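Local structure of phenol hydroxylase component phN (Pseudomonas stutzeri, 3U52) at residues I33-D38 and G119-G124; D38-K43 and A185-F190; K43-S48 and E249-N254; P256-W261 and Y313-P318. The protein probably serves as the diiron-containing hydroxylase subunit of a multicomponent monooxygenase that adds oxygen to phenol and related aromatic compounds. All coordinates share one frame; numbering follows the deposited sequence.

Overall arrangement
Interactions 1, 2 and 3 follow one largely irregular stretch, residues 33-48, as it runs across the ends of helices 105-121, 187-216 and 220-250, which with helix 125-155 carry the iron ligands. Interactions 1 and 2 share Asp38 and have centres about 10 Å apart; interactions 2 and 3 share Lys43, with centres about 12 Å apart. Phe188 joins all three, touching Phe122 of interaction 1 and Ile44 of interaction 3, and together with Trp47, Trp50 and Leu191 it lines a xenon pocket. Interaction 4, centred about 15 Å from interactions 2 and 3, joins helix 254-283 to the loop after helix 291-310; Trp261 of the former packs on Glu40 and Ile42; Tyr313 probably hydrogen-bonds Glu249.

Interaction 1: residues I33-D38 and G119-G124; sequences IFPEED and GRQFSG
The Phe34 ring lies between two aliphatic groups: Ser123 CA sits over the centre of one face, 3.7 Å from the ring centroid as a CH-pi contact, and Ile33 CG2 lies over the opposite face toward the rim. The Arg120 guanidinium turns its edge to the last residue of helix 30-33, where NH1 and NH2 both donate to Ile33 O, at 2.8 and 3.0 Å. At the edge of the Phe122 ring stands Glu37 OE1. The Glu36 carboxylate is stacked on the Gln121 amide, the planes 17° apart, with CD of Glu36 3.3 Å from OE1 of Gln121; its OE2 forms a salt bridge with Lys117. A water accepts from Glu36 N and donates to Gln121 O and OE1. Glu37 grips Ser123 twice: OE1 takes the bond from Ser123 N at 3.1 Å from above the carboxylate plane, while OE2 offers its syn lone pair to Ser123 OG at a short 2.5 Å. One buried carboxylate thus helps to hold the turn between helices 105-121 and 125-155, and the guanidinium probably offsets the partial negative charge at the end of helix 30-33.

Interaction 2: residues D38-K43 and A185-F190; sequences DFEGIK and AGPFEF
Glu40 sets its CG anti to the carbonyl carbon (chi1 -75°) and runs on extended (chi2 170°), which carries its carboxylate to the start of helix 187-216, against Gly186, Phe188 and Glu189. There each oxygen takes one backbone N-H of the first helical turn. OE1 of Glu40 receives Phe188 N at 3.0 Å on its syn lone pair; OE2 receives Glu189 N at 2.9 Å, also on the syn side but 24° out of the carboxylate plane. Gly186, the N-cap residue, has no side chain, and Glu40 CD comes to 3.5 Å from its CA. Phe39 meets the same glycine with the far end of its ring, CZ lying 3.4 Å from Gly186 CA, while residues of other protein chains pack against Phe39. Phe39 and Glu40 are the middle residues of a type I turn from Asp38 to Gly41, after which Ile42 turns back to the helix and lays CG2 over the centre of the Phe188 ring, a CH-pi contact of 3.8 Å to the centroid. Phe188 also touches a bound xenon, so the loop packs on one wall of that pocket. A water receives Gly186 N and donates to Glu40 OE2 and Glu189 OE2, bridging two carboxylates whose OE2 atoms are 4.6 Å apart; Glu189 also has a salt bridge to Lys264 through OE1. A buried acidic group facing the N-terminal amides of a helix is probably stabilised by the helix dipole, and the water and Lys264 would ease the repulsion from Glu189.

Interaction 3: residues K43-S48 and E249-N254; sequences KITDWS and EQHEDN
Lys43 supplies the charged part of the contact: its NZ forms a salt bridge of 2.7 Å with Asp253 OD2, on the anti lone pair. The apolar part belongs to the methylenes of the same side chain, with CD over the centre of one His251 imidazole face, 4.0 Å from the ring centroid, as a CH-pi contact. That ring is steadied in its own plane by ND1, which accepts from Asp253 N and so caps the turn leading into helix 254-283. Amide pairing comes third. The Asn254 side chain pairs with both main-chain polar groups of Lys43: OD1 accepts from Lys43 N at 2.9 Å in a nearly straight bond (176°), and ND2 donates to Lys43 O at 3.0 Å as well as to Ile247 O. An alanine here removes the amide, which would probably leave Lys43 N and O, and Ile247 O, without this mate and the loop less firmly held to the start of helix 254-283. Gln250, bent at chi2 (-76°), brings OE1 to the backbone N-H groups of Thr45 and Asp46, accepting from Asp46 N at 2.8 Å on a lone pair in the carbonyl plane and, weakly, from Thr45 N. Its backbone O takes Thr45 OG1 at 2.9 Å. Beyond, Asp46 OD2 closes an Asx turn round Trp47, a residue of the xenon pocket, by accepting from Ser48 N. Two side-chain amides thus meet main-chain groups of a loop without regular structure and fix its path past the junction of helices 220-250 and 254-283, with the charge pair toward the outer side.

Interaction 4: residues P256-W261 and Y313-P318; sequences PIVQRW and YGIRPP
Gln259 and Ile315 form the closely fitted side of this contact, where helix 254-283 faces the loop that follows helix 291-310. Gln259 extends away from its own N at chi1 (-177°), then bends at chi2 (70°), and so lays its amide along the backbone of Ile315 and Arg316, its CD coming to 3.7 Å from Arg316 CG. Ile315 is buried: its CD1 lies against the helix beside the Gln259 side chain and approaches Val258 CG1 more loosely, at 4.3 Å, while Phe307, Leu310, Val255 and Ile262 pack round it. The loop gets its direction from a Schellman motif ending helix 291-310, in which Gly314, at positive phi, is the C-prime residue and Ile315 N reaches back to Leu310 O. Past this turn the contact opens to solvent. Arg316 is exposed, yet its guanidinium is stacked on the Gln259 amide, the planes tilted by 29°, with Gln259 CG 3.7 Å from Arg316 NH2. An alanine in place of Gln259 would remove this amide, and the guanidinium would probably lose the cover on one face and become freer to turn. Two polar contacts outside the Gln259 stack hold the arginine at the surface: NH1 donates to Pro317 O at 2.9 Å, in the guanidinium plane, and NH2 forms a salt bridge with Asp263, one helical turn beyond Gln259.

Interaction 1: residues I33-D38 and G119-G124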
# COMPACT_ATOMS: atom_id res chain seq x y z
N ILE A 33 -1.74 -17.46 -42.56
CA ILE A 33 -1.34 -17.19 -41.17
C ILE A 33 -1.93 -15.80 -40.74
O ILE A 33 -2.37 -15.65 -39.60
CB ILE A 33 0.17 -17.22 -41.04
CG1 ILE A 33 0.70 -18.63 -41.28
CG2 ILE A 33 0.60 -16.75 -39.61
CD1 ILE A 33 2.14 -18.68 -41.43
N PHE A 34 -1.96 -14.83 -41.67
CA PHE A 34 -2.53 -13.46 -41.46
C PHE A 34 -3.63 -13.09 -42.46
O PHE A 34 -3.41 -12.27 -43.34
CB PHE A 34 -1.41 -12.41 -41.52
CG PHE A 34 -0.30 -12.68 -40.56
CD1 PHE A 34 0.92 -13.15 -41.03
CD2 PHE A 34 -0.46 -12.46 -39.17
CE1 PHE A 34 1.97 -13.39 -40.12
CE2 PHE A 34 0.57 -12.71 -38.29
CZ PHE A 34 1.78 -13.19 -38.76
N PRO A 35 -4.82 -13.71 -42.34
CA PRO A 35 -5.90 -13.61 -43.32
C PRO A 35 -6.73 -12.35 -43.22
O PRO A 35 -7.50 -12.08 -44.14
CB PRO A 35 -6.78 -14.83 -42.97
CG PRO A 35 -6.59 -14.96 -41.42
CD PRO A 35 -5.16 -14.60 -41.20
N GLU A 36 -6.55 -11.54 -42.17
CA GLU A 36 -7.50 -10.42 -41.92
C GLU A 36 -6.98 -9.06 -42.33
O GLU A 36 -7.66 -8.06 -42.17
CB GLU A 36 -7.90 -10.36 -40.45
CG GLU A 36 -8.70 -11.52 -39.97
CD GLU A 36 -9.21 -11.30 -38.57
OE1 GLU A 36 -9.17 -10.13 -38.07
OE2 GLU A 36 -9.68 -12.29 -37.98
N GLU A 37 -5.80 -8.99 -42.89
CA GLU A 37 -5.24 -7.64 -43.07
C GLU A 37 -5.31 -7.03 -44.47
O GLU A 37 -4.67 -6.00 -44.74
CB GLU A 37 -3.85 -7.52 -42.44
CG GLU A 37 -2.82 -8.46 -42.92
CD GLU A 37 -1.44 -8.19 -42.28
OE1 GLU A 37 -1.33 -7.42 -41.29
OE2 GLU A 37 -0.45 -8.75 -42.80
N ASP A 38 -6.15 -7.62 -45.33
CA ASP A 38 -6.32 -7.11 -46.70
C ASP A 38 -7.71 -6.56 -47.01
O ASP A 38 -7.83 -5.69 -47.88
CB ASP A 38 -6.00 -8.20 -47.74
CG ASP A 38 -4.51 -8.54 -47.82
OD1 ASP A 38 -3.70 -7.71 -48.29
OD2 ASP A 38 -4.13 -9.66 -47.42
N GLY A 119 -3.58 -8.32 -31.64
CA GLY A 119 -2.18 -8.75 -31.40
C GLY A 119 -1.81 -10.15 -31.93
O GLY A 119 -0.67 -10.60 -31.77
N ARG A 120 -2.78 -10.84 -32.57
CA ARG A 120 -2.52 -11.99 -33.45
C ARG A 120 -2.60 -11.66 -34.99
O ARG A 120 -1.97 -12.34 -35.80
CB ARG A 120 -3.48 -13.15 -33.09
CG ARG A 120 -3.48 -14.31 -34.09
CD ARG A 120 -2.14 -15.09 -34.05
NE ARG A 120 -2.14 -16.21 -35.00
CZ ARG A 120 -2.02 -16.09 -36.31
NH1 ARG A 120 -1.83 -14.89 -36.91
NH2 ARG A 120 -2.06 -17.20 -37.04
N GLN A 121 -3.35 -10.64 -35.39
CA GLN A 121 -3.70 -10.49 -36.84
C GLN A 121 -2.71 -9.79 -37.71
O GLN A 121 -2.78 -9.99 -38.93
CB GLN A 121 -5.04 -9.78 -37.07
CG GLN A 121 -6.23 -10.41 -36.44
CD GLN A 121 -6.30 -11.88 -36.61
OE1 GLN A 121 -6.20 -12.45 -37.75
NE2 GLN A 121 -6.48 -12.55 -35.47
N PHE A 122 -1.86 -8.94 -37.13
CA PHE A 122 -0.94 -8.08 -37.89
C PHE A 122 0.32 -8.85 -38.22
O PHE A 122 0.84 -9.55 -37.33
CB PHE A 122 -0.56 -6.80 -37.12
CG PHE A 122 -1.70 -5.86 -36.93
CD1 PHE A 122 -2.48 -5.48 -38.03
CD2 PHE A 122 -2.00 -5.36 -35.68
CE1 PHE A 122 -3.52 -4.60 -37.91
CE2 PHE A 122 -3.07 -4.48 -35.54
CZ PHE A 122 -3.85 -4.11 -36.67
N SER A 123 0.80 -8.74 -39.45
CA SER A 123 2.00 -9.44 -39.82
C SER A 123 3.22 -8.74 -39.33
O SER A 123 4.31 -9.31 -39.39
CB SER A 123 2.11 -9.73 -41.33
OG SER A 123 2.00 -8.56 -42.13
N GLY A 124 3.07 -7.52 -38.82
CA GLY A 124 4.25 -6.83 -38.28
C GLY A 124 4.48 -7.19 -36.83
O GLY A 124 3.60 -6.93 -35.98
O HOH W 1 -4.60 -11.30 -40.05

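Interaction 2: residues D38-K43 and A185-F190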
# COMPACT_ATOMS: atom_id res chain seq x y z
N ASP A 38 -6.15 -7.62 -45.33
CA ASP A 38 -6.32 -7.11 -46.70
C ASP A 38 -7.71 -6.56 -47.01
O ASP A 38 -7.83 -5.69 -47.88
CB ASP A 38 -6.00 -8.20 -47.74
CG ASP A 38 -4.51 -8.54 -47.82
OD1 ASP A 38 -3.70 -7.71 -48.29
OD2 ASP A 38 -4.13 -9.66 -47.42
N PHE A 39 -8.75 -7.07 -46.33
CA PHE A 39 -10.12 -6.89 -46.75
C PHE A 39 -10.68 -5.50 -46.49
O PHE A 39 -11.76 -5.23 -46.96
CB PHE A 39 -11.09 -7.93 -46.18
CG PHE A 39 -11.46 -7.71 -44.73
CD1 PHE A 39 -12.60 -6.95 -44.37
CD2 PHE A 39 -10.68 -8.26 -43.73
CE1 PHE A 39 -12.94 -6.76 -43.04
CE2 PHE A 39 -11.02 -8.11 -42.39
CZ PHE A 39 -12.15 -7.37 -42.02
N GLU A 40 -9.96 -4.66 -45.75
CA GLU A 40 -10.42 -3.29 -45.42
C GLU A 40 -9.98 -2.24 -46.46
O GLU A 40 -10.48 -1.11 -46.47
CB GLU A 40 -9.90 -2.87 -44.02
CG GLU A 40 -10.63 -3.55 -42.86
CD GLU A 40 -9.92 -3.29 -41.52
OE1 GLU A 40 -8.78 -3.77 -41.33
OE2 GLU A 40 -10.52 -2.60 -40.66
N GLY A 41 -9.06 -2.63 -47.33
CA GLY A 41 -8.53 -1.70 -48.31
C GLY A 41 -7.22 -1.07 -47.91
O GLY A 41 -6.63 -0.34 -48.71
N ILE A 42 -6.76 -1.31 -46.68
CA ILE A 42 -5.51 -0.66 -46.21
C ILE A 42 -4.28 -1.37 -46.79
O ILE A 42 -4.23 -2.57 -46.78
CB ILE A 42 -5.42 -0.64 -44.64
CG1 ILE A 42 -6.51 0.30 -44.07
CG2 ILE A 42 -4.03 -0.25 -44.20
CD1 ILE A 42 -6.24 1.82 -44.33
N LYS A 43 -3.31 -0.60 -47.29
CA LYS A 43 -2.13 -1.16 -47.91
C LYS A 43 -0.94 -0.86 -47.04
O LYS A 43 -0.72 0.30 -46.66
CB LYS A 43 -1.90 -0.54 -49.28
CG LYS A 43 -3.07 -0.70 -50.25
CD LYS A 43 -2.59 -0.63 -51.72
CE LYS A 43 -3.74 -0.67 -52.70
NZ LYS A 43 -4.51 0.61 -52.59
N ALA A 185 -15.54 -4.91 -36.72
CA ALA A 185 -14.81 -4.28 -37.80
C ALA A 185 -13.48 -5.06 -37.98
O ALA A 185 -13.12 -5.88 -37.12
CB ALA A 185 -14.52 -2.83 -37.45
N GLY A 186 -12.78 -4.85 -39.10
CA GLY A 186 -11.43 -5.43 -39.26
C GLY A 186 -10.39 -4.78 -38.32
O GLY A 186 -10.73 -3.84 -37.54
N PRO A 187 -9.15 -5.30 -38.36
CA PRO A 187 -8.09 -4.89 -37.42
C PRO A 187 -7.60 -3.43 -37.55
O PRO A 187 -7.38 -2.77 -36.54
CB PRO A 187 -6.95 -5.91 -37.68
CG PRO A 187 -7.23 -6.44 -39.10
CD PRO A 187 -8.72 -6.40 -39.26
N PHE A 188 -7.45 -2.91 -38.77
CA PHE A 188 -7.08 -1.50 -38.93
C PHE A 188 -8.12 -0.53 -38.41
O PHE A 188 -7.77 0.52 -37.82
CB PHE A 188 -6.64 -1.18 -40.36
CG PHE A 188 -5.35 -1.90 -40.78
CD1 PHE A 188 -5.40 -2.94 -41.68
CD2 PHE A 188 -4.12 -1.49 -40.29
CE1 PHE A 188 -4.23 -3.61 -42.06
CE2 PHE A 188 -2.93 -2.15 -40.64
CZ PHE A 188 -3.01 -3.23 -41.54
N GLU A 189 -9.39 -0.84 -38.66
CA GLU A 189 -10.48 0.03 -38.16
C GLU A 189 -10.56 -0.11 -36.64
O GLU A 189 -10.70 0.90 -35.94
CB GLU A 189 -11.83 -0.28 -38.81
CG GLU A 189 -12.92 0.70 -38.34
CD GLU A 189 -14.27 0.50 -39.01
OE1 GLU A 189 -15.18 1.26 -38.66
OE2 GLU A 189 -14.45 -0.37 -39.89
N PHE A 190 -10.39 -1.32 -36.13
CA PHE A 190 -10.38 -1.51 -34.66
C PHE A 190 -9.32 -0.58 -34.04
O PHE A 190 -9.62 0.19 -33.10
CB PHE A 190 -10.14 -2.96 -34.25
CG PHE A 190 -10.03 -3.17 -32.73
CD1 PHE A 190 -11.17 -3.26 -31.93
CD2 PHE A 190 -8.80 -3.20 -32.10
CE1 PHE A 190 -11.07 -3.43 -30.54
CE2 PHE A 190 -8.69 -3.36 -30.73
CZ PHE A 190 -9.84 -3.48 -29.95
O HOH W 2 -13.14 -2.49 -40.92

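Interaction 3: residues K43-S48 and E249-N254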
# COMPACT_ATOMS: atom_id res chain seq x y z
N LYS A 43 -3.31 -0.60 -47.29
CA LYS A 43 -2.13 -1.16 -47.91
C LYS A 43 -0.94 -0.86 -47.04
O LYS A 43 -0.72 0.30 -46.66
CB LYS A 43 -1.90 -0.54 -49.28
CG LYS A 43 -3.07 -0.70 -50.25
CD LYS A 43 -2.59 -0.63 -51.72
CE LYS A 43 -3.74 -0.67 -52.70
NZ LYS A 43 -4.51 0.61 -52.59
N ILE A 44 -0.20 -1.92 -46.67
CA ILE A 44 1.01 -1.75 -45.92
C ILE A 44 2.16 -2.02 -46.87
O ILE A 44 2.25 -3.08 -47.47
CB ILE A 44 1.11 -2.63 -44.65
CG1 ILE A 44 -0.11 -2.40 -43.73
CG2 ILE A 44 2.45 -2.32 -43.87
CD1 ILE A 44 -0.27 -0.99 -43.23
N THR A 45 3.04 -1.04 -46.97
CA THR A 45 4.22 -1.04 -47.83
C THR A 45 5.47 -1.67 -47.16
O THR A 45 6.26 -2.33 -47.83
CB THR A 45 4.47 0.40 -48.27
OG1 THR A 45 3.65 0.68 -49.42
CG2 THR A 45 5.94 0.68 -48.54
N ASP A 46 5.60 -1.52 -45.84
CA ASP A 46 6.83 -1.90 -45.14
C ASP A 46 6.67 -1.84 -43.61
O ASP A 46 6.75 -0.76 -43.00
CB ASP A 46 7.98 -1.00 -45.57
CG ASP A 46 9.34 -1.42 -44.98
OD1 ASP A 46 10.34 -0.67 -45.24
OD2 ASP A 46 9.42 -2.47 -44.29
N TRP A 47 6.47 -3.02 -43.02
CA TRP A 47 6.20 -3.14 -41.58
C TRP A 47 7.38 -2.71 -40.75
O TRP A 47 7.21 -2.28 -39.60
CB TRP A 47 5.75 -4.55 -41.21
CG TRP A 47 4.25 -4.79 -41.33
CD1 TRP A 47 3.63 -5.56 -42.26
CD2 TRP A 47 3.21 -4.28 -40.48
NE1 TRP A 47 2.26 -5.56 -42.05
CE2 TRP A 47 1.99 -4.79 -40.96
CE3 TRP A 47 3.20 -3.42 -39.38
CZ2 TRP A 47 0.77 -4.48 -40.36
CZ3 TRP A 47 1.98 -3.12 -38.79
CH2 TRP A 47 0.79 -3.64 -39.28
N SER A 48 8.57 -2.77 -41.34
CA SER A 48 9.80 -2.40 -40.63
C SER A 48 9.88 -0.89 -40.34
O SER A 48 10.63 -0.42 -39.46
CB SER A 48 11.03 -2.86 -41.42
OG SER A 48 11.33 -1.90 -42.41
N GLU A 249 1.23 7.03 -43.57
CA GLU A 249 2.48 7.11 -44.32
C GLU A 249 2.72 5.93 -45.23
O GLU A 249 3.52 6.01 -46.15
CB GLU A 249 3.64 7.27 -43.35
CG GLU A 249 3.69 8.68 -42.81
CD GLU A 249 4.84 8.94 -41.91
OE1 GLU A 249 5.81 8.15 -41.95
OE2 GLU A 249 4.78 9.96 -41.16
N GLN A 250 2.02 4.84 -44.99
CA GLN A 250 2.29 3.62 -45.72
C GLN A 250 1.80 3.62 -47.17
O GLN A 250 2.37 2.92 -48.00
CB GLN A 250 1.76 2.39 -44.96
CG GLN A 250 2.59 2.06 -43.78
CD GLN A 250 3.88 1.39 -44.14
OE1 GLN A 250 3.87 0.44 -44.88
NE2 GLN A 250 5.00 1.88 -43.64
N HIS A 251 0.79 4.42 -47.49
CA HIS A 251 0.28 4.43 -48.84
C HIS A 251 -0.74 5.53 -48.98
O HIS A 251 -1.61 5.67 -48.12
CB HIS A 251 -0.40 3.10 -49.17
CG HIS A 251 -0.38 2.81 -50.64
ND1 HIS A 251 -1.22 3.45 -51.52
CD2 HIS A 251 0.41 1.99 -51.38
CE1 HIS A 251 -0.96 3.03 -52.75
NE2 HIS A 251 0.02 2.15 -52.69
N GLU A 252 -0.67 6.29 -50.07
CA GLU A 252 -1.61 7.40 -50.27
C GLU A 252 -3.02 6.91 -50.35
O GLU A 252 -3.93 7.61 -49.96
CB GLU A 252 -1.30 8.21 -51.53
CG GLU A 252 -1.13 7.38 -52.77
CD GLU A 252 -0.77 8.21 -54.00
OE1 GLU A 252 0.33 8.83 -54.01
OE2 GLU A 252 -1.60 8.24 -54.95
N ASP A 253 -3.22 5.70 -50.86
CA ASP A 253 -4.58 5.15 -50.89
C ASP A 253 -5.21 4.99 -49.47
O ASP A 253 -6.43 4.95 -49.36
CB ASP A 253 -4.62 3.84 -51.65
CG ASP A 253 -4.28 4.01 -53.17
OD1 ASP A 253 -4.36 5.15 -53.72
OD2 ASP A 253 -3.93 2.99 -53.81
N ASN A 254 -4.39 4.97 -48.41
CA ASN A 254 -4.92 4.75 -47.05
C ASN A 254 -5.59 6.00 -46.55
O ASN A 254 -6.32 5.96 -45.56
CB ASN A 254 -3.85 4.38 -46.04
CG ASN A 254 -3.18 3.06 -46.35
OD1 ASN A 254 -3.69 2.27 -47.16
ND2 ASN A 254 -2.05 2.78 -45.69

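Interaction 4: residues P256-W261 and Y313-P318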
# COMPACT_ATOMS: atom_id res chain seq x y z
N PRO A 256 -7.90 8.39 -47.72
CA PRO A 256 -9.37 8.57 -47.64
C PRO A 256 -10.10 7.52 -46.77
O PRO A 256 -11.13 7.83 -46.19
CB PRO A 256 -9.82 8.46 -49.09
CG PRO A 256 -8.72 7.65 -49.74
CD PRO A 256 -7.47 8.11 -49.11
N ILE A 257 -9.56 6.31 -46.68
CA ILE A 257 -10.17 5.28 -45.81
C ILE A 257 -10.08 5.73 -44.34
O ILE A 257 -11.05 5.63 -43.59
CB ILE A 257 -9.46 3.91 -45.97
CG1 ILE A 257 -9.51 3.45 -47.46
CG2 ILE A 257 -10.09 2.88 -44.98
CD1 ILE A 257 -8.66 2.19 -47.75
N VAL A 258 -8.88 6.20 -43.95
CA VAL A 258 -8.64 6.67 -42.59
C VAL A 258 -9.50 7.88 -42.33
O VAL A 258 -10.01 8.04 -41.24
CB VAL A 258 -7.14 7.03 -42.33
CG1 VAL A 258 -6.97 7.74 -41.01
CG2 VAL A 258 -6.27 5.76 -42.32
N GLN A 259 -9.67 8.75 -43.33
CA GLN A 259 -10.53 9.93 -43.13
C GLN A 259 -11.96 9.55 -42.76
O GLN A 259 -12.59 10.14 -41.84
CB GLN A 259 -10.55 10.85 -44.39
CG GLN A 259 -11.40 12.11 -44.11
CD GLN A 259 -10.71 13.04 -43.13
OE1 GLN A 259 -11.18 13.30 -42.00
NE2 GLN A 259 -9.58 13.53 -43.53
N ARG A 260 -12.51 8.58 -43.48
CA ARG A 260 -13.85 8.10 -43.18
C ARG A 260 -13.94 7.49 -41.78
O ARG A 260 -14.95 7.67 -41.09
CB ARG A 260 -14.30 7.04 -44.19
CG ARG A 260 -14.75 7.61 -45.55
CD ARG A 260 -15.09 6.44 -46.54
NE ARG A 260 -14.42 6.72 -47.82
CZ ARG A 260 -13.63 5.90 -48.48
NH1 ARG A 260 -13.41 4.65 -48.07
NH2 ARG A 260 -13.09 6.33 -49.61
N TRP A 261 -12.93 6.71 -41.38
CA TRP A 261 -12.91 6.16 -40.00
C TRP A 261 -12.82 7.25 -38.95
O TRP A 261 -13.42 7.12 -37.91
CB TRP A 261 -11.78 5.15 -39.75
CG TRP A 261 -11.94 3.89 -40.54
CD1 TRP A 261 -13.10 3.35 -41.01
CD2 TRP A 261 -10.90 2.98 -40.90
NE1 TRP A 261 -12.85 2.18 -41.68
CE2 TRP A 261 -11.50 1.92 -41.62
CE3 TRP A 261 -9.51 2.97 -40.67
CZ2 TRP A 261 -10.76 0.82 -42.12
CZ3 TRP A 261 -8.77 1.88 -41.19
CH2 TRP A 261 -9.41 0.84 -41.91
N TYR A 313 -0.61 15.06 -44.06
CA TYR A 313 -0.98 13.79 -44.72
C TYR A 313 -2.19 13.94 -45.62
O TYR A 313 -2.57 12.99 -46.29
CB TYR A 313 -1.29 12.70 -43.70
CG TYR A 313 -0.18 12.42 -42.73
CD1 TYR A 313 -0.31 12.73 -41.38
CD2 TYR A 313 1.01 11.86 -43.18
CE1 TYR A 313 0.71 12.48 -40.49
CE2 TYR A 313 2.06 11.60 -42.30
CZ TYR A 313 1.90 11.91 -40.95
OH TYR A 313 2.95 11.63 -40.12
N GLY A 314 -2.79 15.12 -45.66
CA GLY A 314 -4.04 15.28 -46.41
C GLY A 314 -5.30 15.01 -45.57
O GLY A 314 -6.38 14.85 -46.12
N ILE A 315 -5.16 14.99 -44.24
CA ILE A 315 -6.31 14.68 -43.35
C ILE A 315 -7.01 15.99 -42.93
O ILE A 315 -6.35 16.98 -42.66
CB ILE A 315 -5.84 13.86 -42.09
CG1 ILE A 315 -5.44 12.43 -42.47
CG2 ILE A 315 -6.85 13.92 -40.90
CD1 ILE A 315 -6.57 11.54 -42.99
N ARG A 316 -8.34 16.04 -42.94
CA ARG A 316 -9.05 17.24 -42.43
C ARG A 316 -9.70 16.89 -41.07
O ARG A 316 -9.81 15.72 -40.73
CB ARG A 316 -10.10 17.75 -43.42
CG ARG A 316 -11.07 16.65 -43.83
CD ARG A 316 -12.43 17.09 -44.33
NE ARG A 316 -13.21 15.93 -44.75
CZ ARG A 316 -13.86 15.12 -43.91
NH1 ARG A 316 -13.86 15.37 -42.60
NH2 ARG A 316 -14.53 14.07 -44.36
N PRO A 317 -10.12 17.92 -40.29
CA PRO A 317 -10.77 17.61 -39.00
C PRO A 317 -12.06 16.81 -39.23
O PRO A 317 -12.67 16.85 -40.35
CB PRO A 317 -11.04 18.99 -38.38
CG PRO A 317 -10.27 19.99 -39.21
CD PRO A 317 -10.00 19.39 -40.55
N PRO A 318 -12.52 16.07 -38.19
CA PRO A 318 -13.74 15.25 -38.39
C PRO A 318 -14.99 16.03 -38.84
O PRO A 318 -15.24 17.17 -38.41
CB PRO A 318 -13.99 14.59 -37.01
CG PRO A 318 -12.71 14.75 -36.28
CD PRO A 318 -12.00 15.95 -36.80